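Side-chain contacts in aminotransferase (Paracoccus denitrificans, PDB 4GRX), which is an omega-aminotransferase of class III that probably moves amino groups between amines and carbonyl acceptors with the help of pyridoxal 5'-phosphate: residues A[157-162]-A[197-202]; A[211-216]-A[248-253]; A[372-377]-A[452-457]. One frame throughout, in Å; residues are numbered along the deposited sequence.

Interaction 1: residues A[157-162]-A[197-202]; sequences TRWNAY and WRYGEE
The hydroxyl end of Tyr199 meets Trp159 and Asn160 in a small, mostly polar surface contact, between the turn that leaves strand 154-158 and the last residue of helix 196-199. It illustrates how a single hydroxyl can join two surface elements with little buried area. Arg158 to Ala161 form a type II beta turn, with Asn160 at its third position, where phi is positive. The CG of Asn160 lies anti to its own carbonyl carbon (chi1 -64°), which directs the amide toward the tyrosine. Asn160 ND2 donates a weak hydrogen bond to Tyr199 OH at 3.4 Å. Its N-H points well off line, at 139°, and the amide and phenol planes are tilted 40° apart, although ND2 itself lies near the phenol plane, at the ring edge. The same OH lies in the plane of the Trp159 indole, 3.6 Å from Trp159 CD1, so the tyrosine reaches the indole edge and not its face. Within its own segment Tyr199 is backed by Arg198, whose CG sits over the centre of one ring face. Replacing Tyr199 with an alanine would probably leave the Asn160 amide without this acceptor and open a gap beside the Trp159 edge. The side chain of Asn160 is about 10 Å from the bound delta-amino valeric acid, which Tyr162, two residues on, touches directly. Strand 154-158 runs between parallel strands 188-191 and 229-234, while helix 196-199 is tied through Tyr199 O to Arg212 of helix 206-224 and through Arg198 to Glu394 of strand 390-395.

Interaction 2: residues A[211-216]-A[248-253]; sequences ARLARE and KGYFQA
Leu213 and Tyr250, with Ala214 and Ala253 beside them, bring helix 206-224 against the first turn of helix 250-260. Tyr250 makes a convenient worked example of a side chain serving several neighbours along its length. From CB, its CG is carried anti to the backbone N (chi1 175°), which turns the ring along the gap between the helices. One flank of the ring then meets the leucine: Tyr250 CD1 lies 4.0 Å from Leu213 CD1, and Tyr250 CE1 approaches that methyl to 3.8 Å. The two side chains run at about a right angle, and the methyl comes in obliquely, neither squarely over the ring nor in its plane. On the other flank, Tyr250 CD2 stands 3.7 Å above the centre of the Phe251 ring. At the tip, Tyr250 OH forms a hydrogen bond with Arg158 NH1 of strand 154-158, so the buried hydroxyl has a polar partner at the edge of an otherwise apolar patch. Beyond the ring the helices close in on each other. Ala214 CB and Ala253 CB touch at 4.0 Å, and the CA atoms of Ala214 and Ala253 are only 5.9 Å apart, a separation that their small side chains permit. Gly249 occupies the N-cap position of the second helix, with the positive phi (85°) that glycine tolerates readily. Both helices belong to successive beta-alpha-beta units of the large domain's sheet: helix 206-224 lies between strands 188-191 and 229-234 in sequence, and helix 250-260 between 229-234 and 265-268. Tyr250 rests on Phe232 of strand 229-234, and Leu213 on Thr192 and Pro194, just after strand 188-191.

Interaction 3: residues A[372-377]-A[452-457]; sequences LKRIAD and KLEKAL
Ile375 and Glu454 face each other between helices 357-375 and 443-463, which pack beside the three-stranded antiparallel sheet of the C-terminal part of the small domain, as expected for a fold-type I aminotransferase. The case shows how an acidic side chain can lie against an apolar one while its charge is paired elsewhere. The glutamate slants across the isoleucine, its chain bent at chi2 (-134°), so that Glu454 CG lies 3.7 Å from Ile375 CD1 while Glu454 CD comes to 3.6 Å from Ile375 CG1. That bend lays the carboxylate alongside the isoleucine while OE2 makes its salt bridge to Arg378, just beyond the end of the first helix. Arg374 lies nearby, but its NE is 4.5 Å from Glu454 OE1, which is beyond a salt bridge and leaves only a probable electrostatic attraction. Toward the sheet the contact becomes purely apolar. Ile375 and Leu453 both rest on Leu393 of strand 390-395, and Leu457 packs on Ile433 of strand 432-435. Leu457 lies at about a right angle to Ile375, whose CG2, anti to the backbone N, meets Leu457 CD1 at 3.6 Å.

In the fold
Along the chain the three contacts come in series, each closing before the next opens. Interactions 1 and 2 are neighbours, their centres 12 Å apart, and both belong to the seven-stranded sheet of the large domain and its covering helices. Two hydrogen bonds link them directly, Arg158 NH1 to Tyr250 OH (3.1 Å) and Arg212 NH2 to Tyr199 O (3.0 Å). Interaction 3 lies in the small domain and touches neither of the others, its centre 25 Å from that of interaction 1 and 32 Å from that of interaction 2. The set thus samples both domains of one subunit, which the Arg198–Glu394 salt bridge joins, with only interaction 1 including a residue of the ligand pocket, Tyr162.

Interaction 1: residues A[157-162]-A[197-202]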
loop_
_atom_site.group_PDB
_atom_site.type_symbol
_atom_site.label_atom_id
_atom_site.label_comp_id
_atom_site.label_asym_id
_atom_site.label_seq_id
_atom_site.Cartn_x
_atom_site.Cartn_y
_atom_site.Cartn_z
ATOM N N THR A 157 10.987 -1.475 18.196
ATOM C CA THR A 157 10.202 -0.221 18.168
ATOM C C THR A 157 9.829 0.195 19.588
ATOM O O THR A 157 10.302 -0.413 20.551
ATOM C CB THR A 157 8.955 -0.302 17.259
ATOM O OG1 THR A 157 8.148 -1.434 17.597
ATOM C CG2 THR A 157 9.358 -0.406 15.790
ATOM N N ARG A 158 8.995 1.223 19.738
ATOM C CA ARG A 158 8.581 1.657 21.086
ATOM C C ARG A 158 7.091 1.499 21.324
ATOM O O ARG A 158 6.289 1.647 20.402
ATOM C CB ARG A 158 8.938 3.123 21.366
ATOM C CG ARG A 158 10.390 3.440 21.673
ATOM C CD ARG A 158 11.174 3.709 20.407
ATOM N NE ARG A 158 10.491 4.635 19.505
ATOM C CZ ARG A 158 10.582 5.964 19.576
ATOM N NH1 ARG A 158 11.309 6.546 20.524
ATOM N NH2 ARG A 158 9.938 6.719 18.695
ATOM N N TRP A 159 6.731 1.244 22.578
ATOM C CA TRP A 159 5.356 1.326 22.986
ATOM C C TRP A 159 4.819 2.685 22.590
ATOM O O TRP A 159 5.555 3.671 22.576
ATOM C CB TRP A 159 5.200 1.034 24.481
ATOM C CG TRP A 159 3.757 0.745 24.826
ATOM C CD1 TRP A 159 2.912 1.493 25.648
ATOM C CD2 TRP A 159 2.909 -0.333 24.292
ATOM N NE1 TRP A 159 1.662 0.945 25.681
ATOM C CE2 TRP A 159 1.585 -0.147 24.893
ATOM C CE3 TRP A 159 3.111 -1.399 23.424
ATOM C CZ2 TRP A 159 0.523 -0.994 24.615
ATOM C CZ3 TRP A 159 2.035 -2.250 23.154
ATOM C CH2 TRP A 159 0.774 -2.055 23.742
ATOM N N ASN A 160 3.545 2.731 22.201
ATOM C CA ASN A 160 2.916 3.923 21.618
ATOM C C ASN A 160 3.405 4.274 20.211
ATOM O O ASN A 160 2.908 5.230 19.620
ATOM C CB ASN A 160 3.020 5.145 22.543
ATOM C CG ASN A 160 2.269 4.969 23.857
ATOM O OD1 ASN A 160 1.193 4.371 23.908
ATOM N ND2 ASN A 160 2.830 5.516 24.931
ATOM N N ALA A 161 4.365 3.536 19.655
ATOM C CA ALA A 161 4.798 3.821 18.279
ATOM C C ALA A 161 3.665 3.540 17.292
ATOM O O ALA A 161 2.790 2.687 17.535
ATOM C CB ALA A 161 6.017 3.002 17.909
ATOM N N TYR A 162 3.658 4.257 16.181
ATOM C CA TYR A 162 2.742 3.884 15.120
ATOM C C TYR A 162 3.501 3.843 13.807
ATOM O O TYR A 162 4.021 4.857 13.354
ATOM C CB TYR A 162 1.545 4.839 15.057
ATOM C CG TYR A 162 0.497 4.425 14.031
ATOM C CD1 TYR A 162 -0.646 3.705 14.414
ATOM C CD2 TYR A 162 0.656 4.738 12.680
ATOM C CE1 TYR A 162 -1.591 3.318 13.481
ATOM C CE2 TYR A 162 -0.288 4.360 11.745
ATOM C CZ TYR A 162 -1.400 3.653 12.153
ATOM O OH TYR A 162 -2.315 3.299 11.216
ATOM N N TRP A 197 6.600 12.367 31.213
ATOM C CA TRP A 197 5.458 12.658 32.066
ATOM C C TRP A 197 4.695 11.412 32.432
ATOM O O TRP A 197 4.249 11.267 33.563
ATOM C CB TRP A 197 4.562 13.663 31.362
ATOM C CG TRP A 197 3.336 14.082 32.138
ATOM C CD1 TRP A 197 3.234 15.105 33.065
ATOM C CD2 TRP A 197 1.971 13.519 32.045
ATOM N NE1 TRP A 197 1.958 15.202 33.543
ATOM C CE2 TRP A 197 1.152 14.284 32.980
ATOM C CE3 TRP A 197 1.377 12.491 31.313
ATOM C CZ2 TRP A 197 -0.198 14.020 33.166
ATOM C CZ3 TRP A 197 0.010 12.233 31.507
ATOM C CH2 TRP A 197 -0.756 12.983 32.409
ATOM N N ARG A 198 4.533 10.495 31.486
ATOM C CA ARG A 198 3.790 9.275 31.765
ATOM C C ARG A 198 4.632 8.217 32.479
ATOM O O ARG A 198 4.180 7.624 33.455
ATOM C CB ARG A 198 3.154 8.700 30.492
ATOM C CG ARG A 198 2.422 7.376 30.703
ATOM C CD ARG A 198 1.218 7.191 29.765
ATOM N NE ARG A 198 0.030 7.854 30.313
ATOM C CZ ARG A 198 -0.706 8.762 29.668
ATOM N NH1 ARG A 198 -0.415 9.118 28.404
ATOM N NH2 ARG A 198 -1.750 9.308 30.292
ATOM N N TYR A 199 5.854 7.995 32.012
ATOM C CA TYR A 199 6.590 6.800 32.421
ATOM C C TYR A 199 7.760 7.056 33.383
ATOM O O TYR A 199 8.393 6.108 33.866
ATOM C CB TYR A 199 7.003 5.963 31.189
ATOM C CG TYR A 199 5.823 5.473 30.337
ATOM C CD1 TYR A 199 5.519 6.072 29.098
ATOM C CD2 TYR A 199 5.008 4.416 30.767
ATOM C CE1 TYR A 199 4.445 5.635 28.322
ATOM C CE2 TYR A 199 3.934 3.966 29.998
ATOM C CZ TYR A 199 3.653 4.578 28.779
ATOM O OH TYR A 199 2.591 4.124 28.015
ATOM N N GLY A 200 8.030 8.330 33.672
ATOM C CA GLY A 200 9.073 8.706 34.634
ATOM C C GLY A 200 8.686 8.261 36.028
ATOM O O GLY A 200 7.513 8.309 36.380
ATOM N N GLU A 201 9.661 7.826 36.821
ATOM C CA GLU A 201 9.381 7.310 38.170
ATOM C C GLU A 201 9.396 8.346 39.304
ATOM O O GLU A 201 9.903 9.460 39.143
ATOM C CB GLU A 201 10.302 6.142 38.499
ATOM C CG GLU A 201 9.757 4.819 38.003
ATOM C CD GLU A 201 10.825 3.748 37.885
ATOM O OE1 GLU A 201 11.846 3.836 38.613
ATOM O OE2 GLU A 201 10.642 2.817 37.061
ATOM N N GLU A 202 8.824 7.959 40.444
ATOM C CA GLU A 202 8.795 8.790 41.643
ATOM C C GLU A 202 10.188 9.361 41.873
ATOM O O GLU A 202 11.159 8.612 42.015
ATOM C CB GLU A 202 8.341 7.971 42.858
ATOM C CG GLU A 202 7.675 8.788 43.967
ATOM C CD GLU A 202 7.709 8.111 45.347
ATOM O OE1 GLU A 202 7.937 6.878 45.436
ATOM O OE2 GLU A 202 7.508 8.819 46.367
#

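Interaction 2: residues A[211-216]-A[248-253]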
loop_
_atom_site.group_PDB
_atom_site.type_symbol
_atom_site.label_atom_id
_atom_site.label_comp_id
_atom_site.label_asym_id
_atom_site.label_seq_id
_atom_site.Cartn_x
_atom_site.Cartn_y
_atom_site.Cartn_z
ATOM N N ALA A 211 18.640 7.941 30.855
ATOM C CA ALA A 211 19.639 6.918 31.157
ATOM C C ALA A 211 19.010 5.524 31.369
ATOM O O ALA A 211 19.587 4.518 30.935
ATOM C CB ALA A 211 20.497 7.326 32.335
ATOM N N ARG A 212 17.824 5.469 31.988
ATOM C CA ARG A 212 17.123 4.195 32.186
ATOM C C ARG A 212 16.725 3.582 30.859
ATOM O O ARG A 212 16.836 2.371 30.689
ATOM C CB ARG A 212 15.913 4.314 33.113
ATOM C CG ARG A 212 15.059 3.052 33.187
ATOM C CD ARG A 212 14.183 2.960 34.436
ATOM N NE ARG A 212 13.243 4.085 34.601
ATOM C CZ ARG A 212 12.050 4.179 34.010
ATOM N NH1 ARG A 212 11.642 3.212 33.202
ATOM N NH2 ARG A 212 11.267 5.246 34.225
ATOM N N LEU A 213 16.288 4.398 29.901
ATOM C CA LEU A 213 15.931 3.834 28.582
ATOM C C LEU A 213 17.160 3.409 27.763
ATOM O O LEU A 213 17.094 2.458 26.988
ATOM C CB LEU A 213 15.040 4.784 27.770
ATOM C CG LEU A 213 13.667 5.192 28.337
ATOM C CD1 LEU A 213 12.995 6.195 27.414
ATOM C CD2 LEU A 213 12.741 4.010 28.591
ATOM N N ALA A 214 18.280 4.105 27.938
ATOM C CA ALA A 214 19.512 3.726 27.259
ATOM C C ALA A 214 19.914 2.351 27.795
ATOM O O ALA A 214 20.276 1.439 27.048
ATOM C CB ALA A 214 20.603 4.769 27.509
ATOM N N ARG A 215 19.797 2.226 29.110
ATOM C CA ARG A 215 20.093 1.014 29.842
ATOM C C ARG A 215 19.138 -0.104 29.432
ATOM O O ARG A 215 19.568 -1.235 29.206
ATOM C CB ARG A 215 19.988 1.315 31.334
ATOM C CG ARG A 215 20.553 0.269 32.273
ATOM C CD ARG A 215 20.849 0.879 33.641
ATOM N NE ARG A 215 19.678 1.504 34.261
ATOM C CZ ARG A 215 19.620 2.780 34.667
ATOM N NH1 ARG A 215 20.676 3.587 34.531
ATOM N NH2 ARG A 215 18.507 3.251 35.226
ATOM N N GLU A 216 17.850 0.213 29.328
ATOM C CA GLU A 216 16.831 -0.774 28.945
ATOM C C GLU A 216 17.119 -1.348 27.556
ATOM O O GLU A 216 16.908 -2.545 27.319
ATOM C CB GLU A 216 15.409 -0.182 29.004
ATOM C CG GLU A 216 14.332 -1.078 28.389
ATOM C CD GLU A 216 13.132 -0.321 27.799
ATOM O OE1 GLU A 216 13.261 0.409 26.784
ATOM O OE2 GLU A 216 12.022 -0.475 28.339
ATOM N N LYS A 248 14.481 14.732 26.659
ATOM C CA LYS A 248 15.716 15.415 26.230
ATOM C C LYS A 248 16.938 14.509 26.228
ATOM O O LYS A 248 17.265 13.927 27.255
ATOM C CB LYS A 248 16.001 16.652 27.088
ATOM C CG LYS A 248 17.348 17.294 26.746
ATOM C CD LYS A 248 17.631 18.600 27.481
ATOM C CE LYS A 248 16.561 19.655 27.198
ATOM N NZ LYS A 248 16.312 19.869 25.739
ATOM N N GLY A 249 17.607 14.407 25.075
ATOM C CA GLY A 249 18.836 13.626 24.947
ATOM C C GLY A 249 18.613 12.148 24.679
ATOM O O GLY A 249 19.559 11.348 24.686
ATOM N N TYR A 250 17.370 11.773 24.411
ATOM C CA TYR A 250 17.038 10.381 24.107
ATOM C C TYR A 250 17.832 9.824 22.937
ATOM O O TYR A 250 18.511 8.794 23.077
ATOM C CB TYR A 250 15.547 10.243 23.837
ATOM C CG TYR A 250 15.062 8.887 23.385
ATOM C CD1 TYR A 250 14.967 7.819 24.281
ATOM C CD2 TYR A 250 14.647 8.680 22.064
ATOM C CE1 TYR A 250 14.470 6.580 23.883
ATOM C CE2 TYR A 250 14.164 7.438 21.647
ATOM C CZ TYR A 250 14.066 6.397 22.561
ATOM O OH TYR A 250 13.582 5.182 22.162
ATOM N N PHE A 251 17.746 10.490 21.790
ATOM C CA PHE A 251 18.391 9.976 20.594
ATOM C C PHE A 251 19.903 10.016 20.695
ATOM O O PHE A 251 20.590 9.143 20.157
ATOM C CB PHE A 251 17.890 10.699 19.356
ATOM C CG PHE A 251 16.523 10.259 18.931
ATOM C CD1 PHE A 251 15.431 11.103 19.075
ATOM C CD2 PHE A 251 16.322 8.984 18.422
ATOM C CE1 PHE A 251 14.163 10.695 18.685
ATOM C CE2 PHE A 251 15.061 8.560 18.037
ATOM C CZ PHE A 251 13.974 9.417 18.168
ATOM N N GLN A 252 20.401 10.997 21.445
ATOM C CA GLN A 252 21.816 11.108 21.749
ATOM C C GLN A 252 22.335 9.946 22.581
ATOM O O GLN A 252 23.449 9.496 22.353
ATOM C CB GLN A 252 22.128 12.449 22.412
ATOM C CG GLN A 252 22.105 13.609 21.425
ATOM C CD GLN A 252 20.709 13.921 20.887
ATOM O OE1 GLN A 252 19.696 13.692 21.567
ATOM N NE2 GLN A 252 20.645 14.443 19.660
ATOM N N ALA A 253 21.544 9.468 23.538
ATOM C CA ALA A 253 21.911 8.269 24.309
ATOM C C ALA A 253 21.637 6.975 23.533
ATOM O O ALA A 253 22.370 5.997 23.681
ATOM C CB ALA A 253 21.182 8.239 25.641
#

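Interaction 3: residues A[372-377]-A[452-457]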
loop_
_atom_site.group_PDB
_atom_site.type_symbol
_atom_site.label_atom_id
_atom_site.label_comp_id
_atom_site.label_asym_id
_atom_site.label_seq_id
_atom_site.Cartn_x
_atom_site.Cartn_y
_atom_site.Cartn_z
ATOM N N LEU A 372 -2.144 26.587 24.055
ATOM C CA LEU A 372 -2.275 25.331 24.777
ATOM C C LEU A 372 -1.944 25.462 26.256
ATOM O O LEU A 372 -2.660 24.914 27.095
ATOM C CB LEU A 372 -1.406 24.265 24.148
ATOM C CG LEU A 372 -1.645 24.021 22.663
ATOM C CD1 LEU A 372 -0.612 23.021 22.194
ATOM C CD2 LEU A 372 -3.062 23.536 22.351
ATOM N N LYS A 373 -0.866 26.191 26.565
ATOM C CA LYS A 373 -0.486 26.509 27.954
ATOM C C LYS A 373 -1.618 27.204 28.699
ATOM O O LYS A 373 -1.858 26.915 29.865
ATOM C CB LYS A 373 0.771 27.379 28.000
ATOM C CG LYS A 373 1.386 27.517 29.383
ATOM C CD LYS A 373 2.064 28.869 29.532
ATOM C CE LYS A 373 3.069 28.845 30.667
ATOM N NZ LYS A 373 3.917 30.069 30.688
ATOM N N ARG A 374 -2.301 28.121 28.015
ATOM C CA ARG A 374 -3.498 28.768 28.559
ATOM C C ARG A 374 -4.603 27.721 28.772
ATOM O O ARG A 374 -5.216 27.683 29.848
ATOM C CB ARG A 374 -3.967 29.931 27.656
ATOM C CG ARG A 374 -5.069 30.821 28.234
ATOM C CD ARG A 374 -5.318 32.085 27.405
ATOM N NE ARG A 374 -5.730 31.826 26.015
ATOM C CZ ARG A 374 -4.928 31.889 24.939
ATOM N NH1 ARG A 374 -3.639 32.214 25.056
ATOM N NH2 ARG A 374 -5.415 31.628 23.725
ATOM N N ILE A 375 -4.821 26.861 27.770
ATOM C CA ILE A 375 -5.886 25.853 27.822
ATOM C C ILE A 375 -5.639 24.769 28.871
ATOM O O ILE A 375 -6.573 24.298 29.506
ATOM C CB ILE A 375 -6.191 25.263 26.424
ATOM C CG1 ILE A 375 -6.825 26.343 25.540
ATOM C CG2 ILE A 375 -7.201 24.129 26.509
ATOM C CD1 ILE A 375 -6.910 25.996 24.070
ATOM N N ALA A 376 -4.377 24.406 29.072
ATOM C CA ALA A 376 -3.990 23.362 30.019
ATOM C C ALA A 376 -4.169 23.765 31.485
ATOM O O ALA A 376 -3.938 22.958 32.388
ATOM C CB ALA A 376 -2.550 22.953 29.775
ATOM N N ASP A 377 -4.576 25.009 31.720
ATOM C CA ASP A 377 -4.668 25.551 33.082
ATOM C C ASP A 377 -5.690 24.848 33.982
ATOM O O ASP A 377 -5.488 24.752 35.196
ATOM C CB ASP A 377 -4.987 27.043 33.042
ATOM C CG ASP A 377 -4.564 27.759 34.306
ATOM O OD1 ASP A 377 -3.644 27.261 34.999
ATOM O OD2 ASP A 377 -5.149 28.826 34.599
ATOM N N LYS A 452 -12.991 27.350 19.621
ATOM C CA LYS A 452 -13.863 26.182 19.426
ATOM C C LYS A 452 -13.506 25.001 20.353
ATOM O O LYS A 452 -14.402 24.413 20.988
ATOM C CB LYS A 452 -13.909 25.767 17.948
ATOM C CG LYS A 452 -14.715 26.744 17.109
ATOM C CD LYS A 452 -14.665 26.434 15.627
ATOM C CE LYS A 452 -15.670 27.285 14.877
ATOM N NZ LYS A 452 -15.810 26.802 13.484
ATOM N N LEU A 453 -12.208 24.691 20.447
ATOM C CA LEU A 453 -11.717 23.637 21.326
ATOM C C LEU A 453 -12.098 23.871 22.782
ATOM O O LEU A 453 -12.513 22.950 23.467
ATOM C CB LEU A 453 -10.197 23.479 21.198
ATOM C CG LEU A 453 -9.544 22.327 21.976
ATOM C CD1 LEU A 453 -10.285 21.009 21.781
ATOM C CD2 LEU A 453 -8.083 22.182 21.596
ATOM N N GLU A 454 -11.965 25.108 23.238
ATOM C CA GLU A 454 -12.220 25.470 24.626
ATOM C C GLU A 454 -13.664 25.279 25.030
ATOM O O GLU A 454 -13.951 24.786 26.124
ATOM C CB GLU A 454 -11.855 26.925 24.863
ATOM C CG GLU A 454 -10.386 27.241 24.724
ATOM C CD GLU A 454 -9.917 28.088 25.876
ATOM O OE1 GLU A 454 -9.287 29.151 25.637
ATOM O OE2 GLU A 454 -10.210 27.685 27.026
ATOM N N LYS A 455 -14.566 25.704 24.150
ATOM C CA LYS A 455 -15.996 25.550 24.360
ATOM C C LYS A 455 -16.337 24.061 24.503
ATOM O O LYS A 455 -16.975 23.652 25.481
ATOM C CB LYS A 455 -16.767 26.189 23.202
ATOM C CG LYS A 455 -18.169 26.654 23.569
ATOM C CD LYS A 455 -18.776 27.536 22.483
ATOM C CE LYS A 455 -17.827 28.658 22.062
ATOM N NZ LYS A 455 -18.547 29.752 21.352
ATOM N N ALA A 456 -15.869 23.265 23.542
ATOM C CA ALA A 456 -15.973 21.808 23.589
ATOM C C ALA A 456 -15.494 21.250 24.927
ATOM O O ALA A 456 -16.210 20.473 25.562
ATOM C CB ALA A 456 -15.208 21.181 22.439
ATOM N N LEU A 457 -14.308 21.666 25.373
ATOM C CA LEU A 457 -13.794 21.195 26.660
ATOM C C LEU A 457 -14.700 21.586 27.846
ATOM O O LEU A 457 -14.955 20.762 28.729
ATOM C CB LEU A 457 -12.335 21.628 26.896
ATOM C CG LEU A 457 -11.258 21.145 25.917
ATOM C CD1 LEU A 457 -9.919 21.796 26.223
ATOM C CD2 LEU A 457 -11.120 19.628 25.891
#